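Local coordinates for hypothetical protein (Staphylococcus aureus subsp. aureus, PDB 2IL5) that is of unknown function but belongs to the Activator of Hsp90 ATPase homolog 1-like family, whose Bet v 1-like fold often binds small hydrophobic ligands, at residues A[31-36]-A[108-113]; A[38-43]-A[48-53]. All coordinates share one frame; numbering follows the deposited sequence.

How the contacts relate
From the N terminus, strand 12-22 leads into helix 26-32 and then helix 36-39. Contact 1 joins segment 31-36 to strand 104-112, closing a long loop that holds most of the sheet strands. Contact 2 lies nested inside that loop. It joins segment 38-43 to edge strand 50-55 across a short turn. The two contacts touch where the helices follow each other: Trp42 NE1 lies 2.8 Å from Ala32 O, a probable hydrogen bond, and the Trp33 and Trp42 rings meet edge-to-face. Together they tie the helix pair to an inner strand and to one edge strand of the antiparallel sheet.

Contact 1: A[31-36]-A[108-113]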
loop_
_atom_site.group_PDB
_atom_site.type_symbol
_atom_site.label_atom_id
_atom_site.label_comp_id
_atom_site.label_asym_id
_atom_site.label_seq_id
_atom_site.Cartn_x
_atom_site.Cartn_y
_atom_site.Cartn_z
ATOM N N GLU A 31 7.022 11.812 1.116
ATOM C CA GLU A 31 6.415 12.230 2.373
ATOM C C GLU A 31 5.043 11.574 2.648
ATOM O O GLU A 31 4.760 11.181 3.795
ATOM C CB GLU A 31 6.284 13.755 2.401
ATOM C CG GLU A 31 5.935 14.345 3.779
ATOM C CD GLU A 31 5.912 15.904 3.811
ATOM O OE1 GLU A 31 5.174 16.550 3.030
ATOM O OE2 GLU A 31 6.628 16.477 4.651
ATOM N N ALA A 32 4.199 11.463 1.616
ATOM C CA ALA A 32 2.862 10.837 1.744
ATOM C C ALA A 32 2.914 9.442 2.362
ATOM O O ALA A 32 1.983 9.045 3.074
ATOM C CB ALA A 32 2.172 10.788 0.386
ATOM N N TRP A 33 4.038 8.740 2.107
ATOM C CA TRP A 33 4.273 7.338 2.441
ATOM C C TRP A 33 4.917 7.178 3.794
ATOM O O TRP A 33 4.985 6.070 4.313
ATOM C CB TRP A 33 5.187 6.641 1.396
ATOM C CG TRP A 33 4.460 6.231 0.100
ATOM C CD1 TRP A 33 4.216 7.029 -1.009
ATOM C CD2 TRP A 33 3.913 4.940 -0.211
ATOM N NE1 TRP A 33 3.556 6.298 -1.982
ATOM C CE2 TRP A 33 3.351 5.021 -1.518
ATOM C CE3 TRP A 33 3.832 3.718 0.483
ATOM C CZ2 TRP A 33 2.723 3.909 -2.144
ATOM C CZ3 TRP A 33 3.186 2.613 -0.145
ATOM C CH2 TRP A 33 2.643 2.724 -1.429
ATOM N N THR A 34 5.403 8.283 4.351
ATOM C CA THR A 34 6.335 8.184 5.479
ATOM C C THR A 34 6.001 9.138 6.587
ATOM O O THR A 34 6.698 9.191 7.605
ATOM C CB THR A 34 7.821 8.390 5.048
ATOM O OG1 THR A 34 7.944 9.634 4.378
ATOM C CG2 THR A 34 8.303 7.240 4.143
ATOM N N LYS A 35 4.931 9.891 6.382
ATOM C CA LYS A 35 4.387 10.731 7.422
ATOM C C LYS A 35 3.026 10.291 7.917
ATOM O O LYS A 35 2.045 10.284 7.163
ATOM C CB LYS A 35 4.340 12.188 6.967
ATOM C CG LYS A 35 5.333 13.053 7.717
ATOM C CD LYS A 35 4.958 13.062 9.231
ATOM C CE LYS A 35 3.584 13.737 9.497
ATOM N NZ LYS A 35 2.908 13.313 10.778
ATOM N N LYS A 36 2.983 9.964 9.208
ATOM C CA LYS A 36 1.782 9.509 9.929
ATOM C C LYS A 36 0.478 10.264 9.643
ATOM O O LYS A 36 -0.556 9.664 9.338
ATOM C CB LYS A 36 2.053 9.584 11.424
ATOM C CG LYS A 36 1.363 8.529 12.223
ATOM C CD LYS A 36 0.906 9.068 13.534
ATOM C CE LYS A 36 2.063 9.468 14.397
ATOM N NZ LYS A 36 1.612 10.467 15.371
ATOM N N VAL A 108 8.104 0.460 -3.499
ATOM C CA VAL A 108 7.688 1.615 -4.251
ATOM C C VAL A 108 8.889 2.566 -4.456
ATOM O O VAL A 108 9.539 2.996 -3.506
ATOM C CB VAL A 108 6.407 2.319 -3.636
ATOM C CG1 VAL A 108 6.678 2.833 -2.242
ATOM C CG2 VAL A 108 5.905 3.470 -4.570
ATOM N N GLU A 109 9.180 2.860 -5.726
ATOM C CA GLU A 109 10.261 3.742 -6.075
ATOM C C GLU A 109 9.764 5.070 -6.675
ATOM O O GLU A 109 8.819 5.088 -7.457
ATOM C CB GLU A 109 11.240 3.026 -7.009
ATOM C CG GLU A 109 12.681 3.440 -6.739
ATOM C CD GLU A 109 13.718 2.697 -7.555
ATOM O OE1 GLU A 109 13.388 1.712 -8.263
ATOM O OE2 GLU A 109 14.898 3.102 -7.446
ATOM N N PHE A 110 10.439 6.164 -6.290
ATOM C CA PHE A 110 10.126 7.534 -6.718
ATOM C C PHE A 110 11.265 8.108 -7.585
ATOM O O PHE A 110 12.409 8.176 -7.137
ATOM C CB PHE A 110 9.881 8.421 -5.480
ATOM C CG PHE A 110 8.967 7.797 -4.470
ATOM C CD1 PHE A 110 9.484 7.113 -3.369
ATOM C CD2 PHE A 110 7.587 7.830 -4.647
ATOM C CE1 PHE A 110 8.636 6.470 -2.445
ATOM C CE2 PHE A 110 6.739 7.207 -3.730
ATOM C CZ PHE A 110 7.261 6.532 -2.626
ATOM N N PHE A 111 10.975 8.472 -8.829
ATOM C CA PHE A 111 11.961 9.097 -9.715
ATOM C C PHE A 111 11.545 10.509 -10.068
ATOM O O PHE A 111 10.370 10.762 -10.337
ATOM C CB PHE A 111 12.122 8.311 -11.019
ATOM C CG PHE A 111 12.683 6.932 -10.836
ATOM C CD1 PHE A 111 11.840 5.858 -10.511
ATOM C CD2 PHE A 111 14.055 6.696 -11.005
ATOM C CE1 PHE A 111 12.359 4.576 -10.336
ATOM C CE2 PHE A 111 14.582 5.394 -10.850
ATOM C CZ PHE A 111 13.723 4.336 -10.526
ATOM N N GLU A 112 12.505 11.429 -10.072
ATOM C CA GLU A 112 12.253 12.799 -10.547
ATOM C C GLU A 112 12.173 12.797 -12.069
ATOM O O GLU A 112 13.023 12.204 -12.738
ATOM C CB GLU A 112 13.372 13.726 -10.103
ATOM C CG GLU A 112 12.928 15.138 -9.734
ATOM C CD GLU A 112 13.928 15.830 -8.813
ATOM O OE1 GLU A 112 14.883 15.131 -8.370
ATOM O OE2 GLU A 112 13.755 17.057 -8.545
ATOM N N ARG A 113 11.134 13.417 -12.614
ATOM C CA ARG A 113 11.041 13.598 -14.059
ATOM C C ARG A 113 11.687 14.925 -14.455
ATOM O O ARG A 113 11.899 15.790 -13.597
ATOM C CB ARG A 113 9.583 13.583 -14.493
ATOM C CG ARG A 113 8.799 12.432 -13.927
ATOM C CD ARG A 113 7.342 12.788 -13.774
ATOM N NE ARG A 113 6.672 12.956 -15.058
ATOM C CZ ARG A 113 5.546 13.650 -15.218
ATOM N NH1 ARG A 113 4.971 14.227 -14.170
ATOM N NH2 ARG A 113 4.984 13.768 -16.422
#
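The hydrophobic core of the Bet v 1-like fold, between the antiparallel sheet and its helices, contains the meeting of Trp33 with Val108 and Phe110. Trp33 of segment 31-36 turns its indole to strand 104-112. Val108 CG1 sits over the six-membered ring, 3.8 Å from its centroid and only 2° off the ring normal. This is a well-centred CH-pi contact. The second methyl, CG2, lies 4.0 Å from Trp33 CZ2. With chi1 of Val108 at 62°, CG1 is placed over the six-membered ring, and CG2 is left on the CZ2 side, above the same face.

Phe110 takes the five-membered ring. Its edge points to the indole face in an offset edge-to-face pair, with planes at 61°. Phe110 CZ comes 3.5 Å from Trp33 CD1. Trp33 NE1 is buried here and has no hydrogen-bond partner in the model. Its nearest neighbour across the contact is Phe110 CE2, at 3.7 Å.

Met120 of strand 118-128 touches all three side chains. Met92 of strand 89-94 also packs on Trp33, and Phe158 and Met161 bring the long helix 136-166 against it.

Contact 2: A[38-43]-A[48-53]; sequences LLKQWF and RTNKEI
Two torsions bring Ile53 and Lys40 together: chi1 of Ile53 (178°) swings CG1 away from the backbone N, and chi3 of Lys40 (-66°) bends its chain so that CE comes beside Asn50. The Ile53 chain stays extended, which carries CD1 to the backbone at Lys40. Lys40 and Ile53 then pack obliquely. Ile53 CG2 lies 3.7 Å from Lys40 CB, and Ile53 CD1 lies 3.7 Å from Lys40 N. CD1 also meets Leu39 CB at 4.1 Å.

Lys40 and Asn50 cross at about a right angle. Here the carbon next to the amine makes the approach: Lys40 CE is 3.3 Å from Asn50 OD1. NZ stays farther off, 3.9 Å from the same oxygen, and makes no hydrogen bond with it.

The main polar partner of Asn50 is Thr45 OG1 in the preceding turn, hydrogen-bonded to ND2. ND2 also donates to Glu52 O at 3.2 Å, with an N-H...O angle of 138°. This bond is bent at the hydrogen, and ND2 comes from above the carbonyl plane of Glu52, not along a lone pair. Lys51 and Glu52 form a classic beta bulge opposite Val66 of strand 62-68.

The join between segment 38-43 and the edge strand thus rests mainly on apolar packing, with Lys40 CE against the amide oxygen of Asn50. The nearby ammonium probably adds a weak attraction at most. The asparagine amide is positioned by its bonds to the turn and the bulge.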
loop_
_atom_site.group_PDB
_atom_site.type_symbol
_atom_site.label_atom_id
_atom_site.label_comp_id
_atom_site.label_asym_id
_atom_site.label_seq_id
_atom_site.Cartn_x
_atom_site.Cartn_y
_atom_site.Cartn_z
ATOM N N LEU A 38 -0.268 12.145 7.300
ATOM C CA LEU A 38 -0.591 12.034 5.890
ATOM C C LEU A 38 -1.090 10.605 5.575
ATOM O O LEU A 38 -2.149 10.444 4.976
ATOM C CB LEU A 38 0.608 12.400 5.003
ATOM C CG LEU A 38 1.156 13.821 5.101
ATOM C CD1 LEU A 38 2.226 14.059 4.043
ATOM C CD2 LEU A 38 0.039 14.879 5.015
ATOM N N LEU A 39 -0.350 9.585 6.010
ATOM C CA LEU A 39 -0.751 8.187 5.818
ATOM C C LEU A 39 -2.142 7.886 6.387
ATOM O O LEU A 39 -2.895 7.073 5.822
ATOM C CB LEU A 39 0.246 7.252 6.490
ATOM C CG LEU A 39 1.595 7.005 5.822
ATOM C CD1 LEU A 39 2.582 6.475 6.898
ATOM C CD2 LEU A 39 1.475 6.071 4.583
ATOM N N LYS A 40 -2.472 8.554 7.499
ATOM C CA LYS A 40 -3.756 8.397 8.172
ATOM C C LYS A 40 -4.927 8.789 7.290
ATOM O O LYS A 40 -6.061 8.357 7.530
ATOM C CB LYS A 40 -3.765 9.153 9.503
ATOM C CG LYS A 40 -4.346 10.547 9.511
ATOM C CD LYS A 40 -4.552 11.004 10.946
ATOM C CE LYS A 40 -5.612 10.172 11.661
ATOM N NZ LYS A 40 -6.067 10.771 12.961
ATOM N N GLN A 41 -4.620 9.563 6.247
ATOM C CA GLN A 41 -5.597 10.072 5.324
ATOM C C GLN A 41 -5.799 9.204 4.096
ATOM O O GLN A 41 -6.793 9.403 3.384
ATOM C CB GLN A 41 -5.238 11.504 4.890
ATOM C CG GLN A 41 -5.096 12.494 6.040
ATOM C CD GLN A 41 -4.806 13.924 5.581
ATOM O OE1 GLN A 41 -5.586 14.526 4.841
ATOM N NE2 GLN A 41 -3.684 14.475 6.040
ATOM N N TRP A 42 -4.922 8.226 3.849
ATOM C CA TRP A 42 -5.010 7.486 2.579
ATOM C C TRP A 42 -4.587 6.037 2.595
ATOM O O TRP A 42 -5.054 5.272 1.776
ATOM C CB TRP A 42 -4.234 8.202 1.458
ATOM C CG TRP A 42 -2.737 8.072 1.551
ATOM C CD1 TRP A 42 -1.885 8.920 2.210
ATOM C CD2 TRP A 42 -1.904 7.069 0.925
ATOM N NE1 TRP A 42 -0.572 8.485 2.054
ATOM C CE2 TRP A 42 -0.559 7.363 1.266
ATOM C CE3 TRP A 42 -2.161 5.940 0.117
ATOM C CZ2 TRP A 42 0.527 6.562 0.831
ATOM C CZ3 TRP A 42 -1.086 5.161 -0.320
ATOM C CH2 TRP A 42 0.244 5.487 0.037
ATOM N N PHE A 43 -3.673 5.664 3.474
ATOM C CA PHE A 43 -3.080 4.329 3.404
ATOM C C PHE A 43 -3.885 3.331 4.213
ATOM O O PHE A 43 -3.720 3.260 5.425
ATOM C CB PHE A 43 -1.632 4.360 3.899
ATOM C CG PHE A 43 -0.888 3.107 3.624
ATOM C CD1 PHE A 43 -0.722 2.144 4.621
ATOM C CD2 PHE A 43 -0.366 2.862 2.358
ATOM C CE1 PHE A 43 -0.039 0.949 4.356
ATOM C CE2 PHE A 43 0.313 1.666 2.088
ATOM C CZ PHE A 43 0.473 0.719 3.103
ATOM N N ARG A 48 -11.687 10.271 8.134
ATOM C CA ARG A 48 -12.932 10.007 8.849
ATOM C C ARG A 48 -13.115 8.629 9.418
ATOM O O ARG A 48 -13.807 8.486 10.418
ATOM C CB ARG A 48 -14.160 10.401 8.028
ATOM C CG ARG A 48 -14.455 11.857 8.216
ATOM C CD ARG A 48 -15.635 12.322 7.396
ATOM N NE ARG A 48 -16.936 12.141 8.035
ATOM C CZ ARG A 48 -17.390 12.844 9.071
ATOM N NH1 ARG A 48 -18.607 12.625 9.541
ATOM N NH2 ARG A 48 -16.631 13.752 9.655
ATOM N N THR A 49 -12.528 7.612 8.791
ATOM C CA THR A 49 -12.683 6.251 9.294
ATOM C C THR A 49 -11.522 5.799 10.197
ATOM O O THR A 49 -11.636 4.789 10.908
ATOM C CB THR A 49 -12.903 5.260 8.153
ATOM O OG1 THR A 49 -11.791 5.317 7.235
ATOM C CG2 THR A 49 -14.237 5.594 7.433
ATOM N N ASN A 50 -10.414 6.537 10.191
ATOM C CA ASN A 50 -9.285 6.142 11.029
ATOM C C ASN A 50 -9.595 6.172 12.530
ATOM O O ASN A 50 -10.096 7.181 13.056
ATOM C CB ASN A 50 -8.037 6.949 10.725
ATOM C CG ASN A 50 -6.796 6.337 11.344
ATOM O OD1 ASN A 50 -6.138 6.980 12.165
ATOM N ND2 ASN A 50 -6.470 5.071 10.967
ATOM N N LYS A 51 -9.280 5.057 13.193
ATOM C CA LYS A 51 -9.487 4.873 14.626
ATOM C C LYS A 51 -8.190 5.099 15.380
ATOM O O LYS A 51 -8.128 5.894 16.312
ATOM C CB LYS A 51 -9.931 3.446 14.899
ATOM C CG LYS A 51 -11.366 3.172 14.777
ATOM C CD LYS A 51 -11.698 1.937 15.582
ATOM C CE LYS A 51 -11.905 2.269 17.072
ATOM N NZ LYS A 51 -13.081 3.187 17.337
ATOM N N GLU A 52 -7.166 4.343 14.992
ATOM C CA GLU A 52 -5.800 4.542 15.476
ATOM C C GLU A 52 -4.849 4.454 14.308
ATOM O O GLU A 52 -5.039 3.646 13.394
ATOM C CB GLU A 52 -5.361 3.455 16.462
ATOM C CG GLU A 52 -6.235 3.181 17.669
ATOM C CD GLU A 52 -5.741 1.947 18.450
ATOM O OE1 GLU A 52 -4.515 1.664 18.427
ATOM O OE2 GLU A 52 -6.587 1.264 19.077
ATOM N N ILE A 53 -3.803 5.272 14.369
ATOM C CA ILE A 53 -2.587 5.057 13.597
ATOM C C ILE A 53 -1.334 5.320 14.458
ATOM O O ILE A 53 -1.172 6.395 15.046
ATOM C CB ILE A 53 -2.576 5.903 12.287
ATOM C CG1 ILE A 53 -1.257 5.692 11.523
ATOM C CG2 ILE A 53 -2.890 7.392 12.604
ATOM C CD1 ILE A 53 -1.246 6.178 10.114
#